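Local coordinates for protein mitochondrial edited mRNA stability factor 1 (Trypanosoma brucei, PDB 6NL1) that processes the 5' ends of mitochondrial mRNAs as a nudix-family RNA-binding protein, and probably stabilises edited transcripts, at residues Ile133-Ala147 with Trp161-Tyr175. Sequence-based numbering, arbitrary orientation.
Sequences IELEPTYPERLSENA and WGAYETADDVDITVY
R142 runs extended through chi2 (-170°) and then bends at chi3 (56°), a turn that lays its guanidinium flat on the ring of Y164. CZ of R142 sits 3.8 Å from the centroid of the Y164 ring, over its face, in a cation-pi stack. At its edge the same guanidinium sends NE to O of G162 (2.7 Å), in the carbonyl plane and nearly in its own, with a weak second bond from NH2. CA of V170 covers the opposite face of the Y164 ring, and OH of Y164 donates to the anti lone pair of D171 OD2 (2.7 Å). W161 turns an edge toward the face of Y139 in a T-shaped pair, centroids 5.4 Å apart.

Strands 133-137, at the sheet edge, and 171-175, which this loop joins, pair antiparallel: E134 with Y175 and E136 with T173 are hydrogen-bonded pairs, and L135 packs beside V174 on the other face. OG1 of T138 meets OG1 of T173 at 2.8 Å, with Q105 of strand 100-107 bonded to both hydroxyls. OE2 of E136, salt-bridged to R92, lies 3.0 Å from OH of Y175, in the ring plane.

K107 engages OD1 of D171, while the Y164 ring face and the D171 carboxylate, whose OD2 is 4.0 Å from R142 NH1 and beyond salt-bridge range, probably stabilise the positive charge of R142.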
loop_
_atom_site.group_PDB
_atom_site.type_symbol
_atom_site.label_atom_id
_atom_site.label_comp_id
_atom_site.label_asym_id
_atom_site.label_seq_id
_atom_site.Cartn_x
_atom_site.Cartn_y
_atom_site.Cartn_z
ATOM N N ILE A 133 -10.035 13.190 -7.447
ATOM C CA ILE A 133 -8.641 13.589 -7.653
ATOM C C ILE A 133 -7.958 12.801 -8.775
ATOM O O ILE A 133 -8.058 11.577 -8.851
ATOM C CB ILE A 133 -7.846 13.408 -6.348
ATOM C CG1 ILE A 133 -8.246 14.494 -5.347
ATOM C CG2 ILE A 133 -6.354 13.431 -6.609
ATOM C CD1 ILE A 133 -7.782 14.213 -3.937
ATOM N N GLU A 134 -7.261 13.520 -9.644
ATOM C CA GLU A 134 -6.518 12.913 -10.742
ATOM C C GLU A 134 -5.099 13.495 -10.729
ATOM O O GLU A 134 -4.928 14.684 -10.475
ATOM C CB GLU A 134 -7.229 13.235 -12.067
ATOM C CG GLU A 134 -7.021 12.237 -13.184
ATOM C CD GLU A 134 -7.726 10.920 -12.941
ATOM O OE1 GLU A 134 -8.972 10.905 -12.891
ATOM O OE2 GLU A 134 -7.029 9.897 -12.802
ATOM N N LEU A 135 -4.091 12.659 -10.979
ATOM C CA LEU A 135 -2.689 13.096 -11.000
ATOM C C LEU A 135 -2.035 12.754 -12.326
ATOM O O LEU A 135 -2.380 11.756 -12.944
ATOM C CB LEU A 135 -1.868 12.374 -9.923
ATOM C CG LEU A 135 -1.958 12.725 -8.448
ATOM C CD1 LEU A 135 -3.327 12.378 -7.910
ATOM C CD2 LEU A 135 -0.875 11.960 -7.711
ATOM N N GLU A 136 -1.049 13.547 -12.731
ATOM C CA GLU A 136 -0.242 13.215 -13.907
ATOM C C GLU A 136 1.142 13.824 -13.746
ATOM O O GLU A 136 1.297 14.868 -13.114
ATOM C CB GLU A 136 -0.891 13.759 -15.194
ATOM C CG GLU A 136 -0.890 15.301 -15.251
ATOM C CD GLU A 136 -1.740 15.893 -16.376
ATOM O OE1 GLU A 136 -2.514 15.151 -17.019
ATOM O OE2 GLU A 136 -1.633 17.122 -16.615
ATOM N N PRO A 137 2.158 13.177 -14.319
ATOM C CA PRO A 137 3.459 13.844 -14.371
ATOM C C PRO A 137 3.334 15.060 -15.281
ATOM O O PRO A 137 2.753 14.978 -16.355
ATOM C CB PRO A 137 4.374 12.789 -15.007
ATOM C CG PRO A 137 3.632 11.475 -14.849
ATOM C CD PRO A 137 2.183 11.851 -14.951
ATOM N N THR A 138 3.870 16.187 -14.845
ATOM C CA THR A 138 3.826 17.406 -15.637
ATOM C C THR A 138 4.740 17.351 -16.867
ATOM O O THR A 138 4.436 17.941 -17.888
ATOM C CB THR A 138 4.233 18.595 -14.766
ATOM O OG1 THR A 138 3.536 18.505 -13.515
ATOM C CG2 THR A 138 3.914 19.920 -15.471
ATOM N N TYR A 139 5.862 16.644 -16.757
ATOM C CA TYR A 139 6.830 16.538 -17.857
ATOM C C TYR A 139 7.224 15.084 -18.059
ATOM O O TYR A 139 8.356 14.701 -17.756
ATOM C CB TYR A 139 8.088 17.367 -17.557
ATOM C CG TYR A 139 7.778 18.802 -17.192
ATOM C CD1 TYR A 139 7.260 19.680 -18.138
ATOM C CD2 TYR A 139 7.996 19.279 -15.907
ATOM C CE1 TYR A 139 6.966 20.991 -17.814
ATOM C CE2 TYR A 139 7.706 20.600 -15.571
ATOM C CZ TYR A 139 7.190 21.444 -16.531
ATOM O OH TYR A 139 6.891 22.743 -16.208
ATOM N N PRO A 140 6.285 14.265 -18.557
ATOM C CA PRO A 140 6.436 12.803 -18.652
ATOM C C PRO A 140 7.655 12.346 -19.455
ATOM O O PRO A 140 8.205 11.282 -19.181
ATOM C CB PRO A 140 5.131 12.354 -19.348
ATOM C CG PRO A 140 4.558 13.624 -19.980
ATOM C CD PRO A 140 4.964 14.718 -19.035
ATOM N N GLU A 141 8.068 13.132 -20.437
ATOM C CA GLU A 141 9.208 12.758 -21.266
ATOM C C GLU A 141 10.457 12.636 -20.406
ATOM O O GLU A 141 11.355 11.868 -20.714
ATOM C CB GLU A 141 9.446 13.794 -22.370
ATOM C CG GLU A 141 8.242 14.036 -23.264
ATOM C CD GLU A 141 7.852 12.804 -24.060
ATOM O OE1 GLU A 141 8.743 12.191 -24.691
ATOM O OE2 GLU A 141 6.656 12.440 -24.047
ATOM N N ARG A 142 10.521 13.409 -19.332
ATOM C CA ARG A 142 11.686 13.343 -18.456
ATOM C C ARG A 142 11.799 11.973 -17.794
ATOM O O ARG A 142 12.887 11.549 -17.403
ATOM C CB ARG A 142 11.655 14.462 -17.415
ATOM C CG ARG A 142 11.746 15.870 -18.036
ATOM C CD ARG A 142 11.972 16.964 -16.981
ATOM N NE ARG A 142 13.169 16.708 -16.178
ATOM C CZ ARG A 142 13.496 17.374 -15.072
ATOM N NH1 ARG A 142 12.725 18.353 -14.629
ATOM N NH2 ARG A 142 14.597 17.058 -14.405
ATOM N N LEU A 143 10.676 11.266 -17.688
ATOM C CA LEU A 143 10.693 9.955 -17.050
ATOM C C LEU A 143 11.302 8.886 -17.951
ATOM O O LEU A 143 11.637 7.801 -17.484
ATOM C CB LEU A 143 9.303 9.544 -16.569
ATOM C CG LEU A 143 8.716 10.417 -15.458
ATOM C CD1 LEU A 143 7.258 10.034 -15.178
ATOM C CD2 LEU A 143 9.569 10.320 -14.201
ATOM N N SER A 144 11.481 9.206 -19.230
ATOM C CA SER A 144 12.147 8.276 -20.146
ATOM C C SER A 144 13.623 8.593 -20.340
ATOM O O SER A 144 14.291 7.943 -21.145
ATOM C CB SER A 144 11.434 8.233 -21.501
ATOM O OG SER A 144 10.189 7.562 -21.386
ATOM N N GLU A 145 14.121 9.600 -19.620
ATOM C CA GLU A 145 15.548 9.951 -19.641
ATOM C C GLU A 145 16.327 9.182 -18.566
ATOM O O GLU A 145 15.834 8.994 -17.449
ATOM C CB GLU A 145 15.735 11.458 -19.385
ATOM C CG GLU A 145 15.077 12.371 -20.408
ATOM C CD GLU A 145 15.717 12.253 -21.778
ATOM O OE1 GLU A 145 16.904 11.864 -21.846
ATOM O OE2 GLU A 145 15.031 12.533 -22.786
ATOM N N ASN A 146 17.541 8.760 -18.908
ATOM C CA ASN A 146 18.479 8.136 -17.964
ATOM C C ASN A 146 19.401 9.150 -17.314
ATOM O O ASN A 146 19.781 9.008 -16.154
ATOM C CB ASN A 146 19.376 7.129 -18.677
ATOM C CG ASN A 146 18.600 6.051 -19.361
ATOM O OD1 ASN A 146 18.005 5.199 -18.708
ATOM N ND2 ASN A 146 18.602 6.071 -20.688
ATOM N N ALA A 147 19.784 10.161 -18.082
ATOM C CA ALA A 147 20.749 11.147 -17.616
ATOM C C ALA A 147 20.086 12.474 -17.244
ATOM O O ALA A 147 20.511 13.132 -16.290
ATOM C CB ALA A 147 21.834 11.361 -18.670
ATOM N N TRP A 161 15.928 19.305 -17.949
ATOM C CA TRP A 161 15.196 18.545 -18.964
ATOM C C TRP A 161 15.597 17.077 -19.079
ATOM O O TRP A 161 15.064 16.339 -19.910
ATOM C CB TRP A 161 15.311 19.222 -20.331
ATOM C CG TRP A 161 14.344 20.347 -20.497
ATOM C CD1 TRP A 161 14.637 21.656 -20.745
ATOM C CD2 TRP A 161 12.916 20.265 -20.400
ATOM N NE1 TRP A 161 13.479 22.393 -20.825
ATOM C CE2 TRP A 161 12.409 21.562 -20.614
ATOM C CE3 TRP A 161 12.018 19.219 -20.158
ATOM C CZ2 TRP A 161 11.044 21.841 -20.591
ATOM C CZ3 TRP A 161 10.662 19.497 -20.134
ATOM C CH2 TRP A 161 10.189 20.798 -20.350
ATOM N N GLY A 162 16.541 16.653 -18.255
ATOM C CA GLY A 162 16.934 15.260 -18.249
ATOM C C GLY A 162 16.222 14.508 -17.140
ATOM O O GLY A 162 15.157 14.921 -16.670
ATOM N N ALA A 163 16.831 13.405 -16.722
ATOM C CA ALA A 163 16.313 12.563 -15.657
ATOM C C ALA A 163 16.093 13.360 -14.382
ATOM O O ALA A 163 16.808 14.322 -14.114
ATOM C CB ALA A 163 17.281 11.427 -15.395
ATOM N N TYR A 164 15.100 12.956 -13.598
ATOM C CA TYR A 164 14.951 13.463 -12.236
ATOM C C TYR A 164 15.937 12.730 -11.338
ATOM O O TYR A 164 16.212 11.556 -11.550
ATOM C CB TYR A 164 13.529 13.227 -11.715
ATOM C CG TYR A 164 12.475 14.148 -12.297
ATOM C CD1 TYR A 164 12.370 15.475 -11.882
ATOM C CD2 TYR A 164 11.571 13.683 -13.243
ATOM C CE1 TYR A 164 11.398 16.316 -12.410
ATOM C CE2 TYR A 164 10.597 14.516 -13.775
ATOM C CZ TYR A 164 10.513 15.824 -13.355
ATOM O OH TYR A 164 9.541 16.632 -13.887
ATOM N N GLU A 165 16.456 13.416 -10.329
ATOM C CA GLU A 165 17.385 12.796 -9.392
ATOM C C GLU A 165 16.693 11.693 -8.605
ATOM O O GLU A 165 17.226 10.596 -8.470
ATOM C CB GLU A 165 17.933 13.835 -8.410
ATOM C CG GLU A 165 18.650 15.008 -9.054
ATOM C CD GLU A 165 20.136 14.769 -9.211
ATOM O OE1 GLU A 165 20.585 13.624 -8.987
ATOM O OE2 GLU A 165 20.855 15.731 -9.554
ATOM N N THR A 166 15.508 11.999 -8.071
ATOM C CA THR A 166 14.752 11.046 -7.257
ATOM C C THR A 166 13.252 11.170 -7.528
ATOM O O THR A 166 12.788 12.187 -8.047
ATOM C CB THR A 166 14.959 11.284 -5.736
ATOM O OG1 THR A 166 14.259 12.468 -5.343
ATOM C CG2 THR A 166 16.441 11.431 -5.371
ATOM N N ALA A 167 12.496 10.141 -7.152
ATOM C CA ALA A 167 11.035 10.177 -7.246
ATOM C C ALA A 167 10.452 11.434 -6.598
ATOM O O ALA A 167 9.499 12.030 -7.113
ATOM C CB ALA A 167 10.437 8.944 -6.602
ATOM N N ASP A 168 11.007 11.826 -5.457
ATOM C CA ASP A 168 10.522 13.015 -4.755
ATOM C C ASP A 168 10.507 14.263 -5.629
ATOM O O ASP A 168 9.653 15.134 -5.452
ATOM C CB ASP A 168 11.329 13.272 -3.474
ATOM C CG ASP A 168 10.883 12.384 -2.319
ATOM O OD1 ASP A 168 9.842 11.709 -2.459
ATOM O OD2 ASP A 168 11.567 12.366 -1.276
ATOM N N ASP A 169 11.437 14.341 -6.580
ATOM C CA ASP A 169 11.591 15.548 -7.396
ATOM C C ASP A 169 10.625 15.617 -8.578
ATOM O O ASP A 169 10.480 16.667 -9.212
ATOM C CB ASP A 169 13.032 15.671 -7.911
ATOM C CG ASP A 169 14.053 15.669 -6.787
ATOM O OD1 ASP A 169 14.908 14.755 -6.758
ATOM O OD2 ASP A 169 13.993 16.577 -5.930
ATOM N N VAL A 170 9.983 14.499 -8.895
ATOM C CA VAL A 170 9.089 14.465 -10.052
ATOM C C VAL A 170 7.981 15.520 -9.963
ATOM O O VAL A 170 7.259 15.603 -8.967
ATOM C CB VAL A 170 8.511 13.051 -10.266
ATOM C CG1 VAL A 170 7.489 13.054 -11.399
ATOM C CG2 VAL A 170 9.671 12.062 -10.560
ATOM N N ASP A 171 7.878 16.356 -10.992
ATOM C CA ASP A 171 6.788 17.325 -11.080
ATOM C C ASP A 171 5.450 16.629 -11.323
ATOM O O ASP A 171 5.314 15.822 -12.245
ATOM C CB ASP A 171 7.043 18.330 -12.198
ATOM C CG ASP A 171 8.264 19.180 -11.941
ATOM O OD1 ASP A 171 8.166 20.106 -11.111
ATOM O OD2 ASP A 171 9.319 18.920 -12.559
ATOM N N ILE A 172 4.464 16.961 -10.498
ATOM C CA ILE A 172 3.144 16.355 -10.589
ATOM C C ILE A 172 2.069 17.431 -10.639
ATOM O O ILE A 172 2.099 18.388 -9.861
ATOM C CB ILE A 172 2.859 15.409 -9.399
ATOM C CG1 ILE A 172 3.905 14.281 -9.342
ATOM C CG2 ILE A 172 1.424 14.822 -9.502
ATOM C CD1 ILE A 172 3.802 13.249 -10.499
ATOM N N THR A 173 1.138 17.290 -11.577
ATOM C CA THR A 173 -0.021 18.172 -11.619
ATOM C C THR A 173 -1.220 17.402 -11.084
ATOM O O THR A 173 -1.554 16.326 -11.592
ATOM C CB THR A 173 -0.324 18.653 -13.053
ATOM O OG1 THR A 173 0.859 19.222 -13.623
ATOM C CG2 THR A 173 -1.434 19.696 -13.045
ATOM N N VAL A 174 -1.857 17.949 -10.054
ATOM C CA VAL A 174 -3.020 17.323 -9.440
ATOM C C VAL A 174 -4.275 18.097 -9.814
ATOM O O VAL A 174 -4.315 19.315 -9.682
ATOM C CB VAL A 174 -2.883 17.295 -7.903
ATOM C CG1 VAL A 174 -4.130 16.702 -7.254
ATOM C CG2 VAL A 174 -1.625 16.537 -7.493
ATOM N N TYR A 175 -5.297 17.393 -10.291
ATOM C CA TYR A 175 -6.573 18.030 -10.598
ATOM C C TYR A 175 -7.645 17.614 -9.599
ATOM O O TYR A 175 -7.714 16.451 -9.202
ATOM C CB TYR A 175 -7.044 17.673 -12.002
ATOM C CG TYR A 175 -6.130 18.127 -13.109
ATOM C CD1 TYR A 175 -6.385 19.298 -13.813
ATOM C CD2 TYR A 175 -5.015 17.378 -13.456
ATOM C CE1 TYR A 175 -5.552 19.704 -14.826
ATOM C CE2 TYR A 175 -4.183 17.775 -14.463
ATOM C CZ TYR A 175 -4.445 18.931 -15.143
ATOM O OH TYR A 175 -3.595 19.312 -16.151
HETATM O O HOH W 1 0.142 18.954 -16.431
HETATM O O HOH W 2 6.958 15.338 -14.430
HETATM O O HOH W 3 13.569 10.750 -14.720
#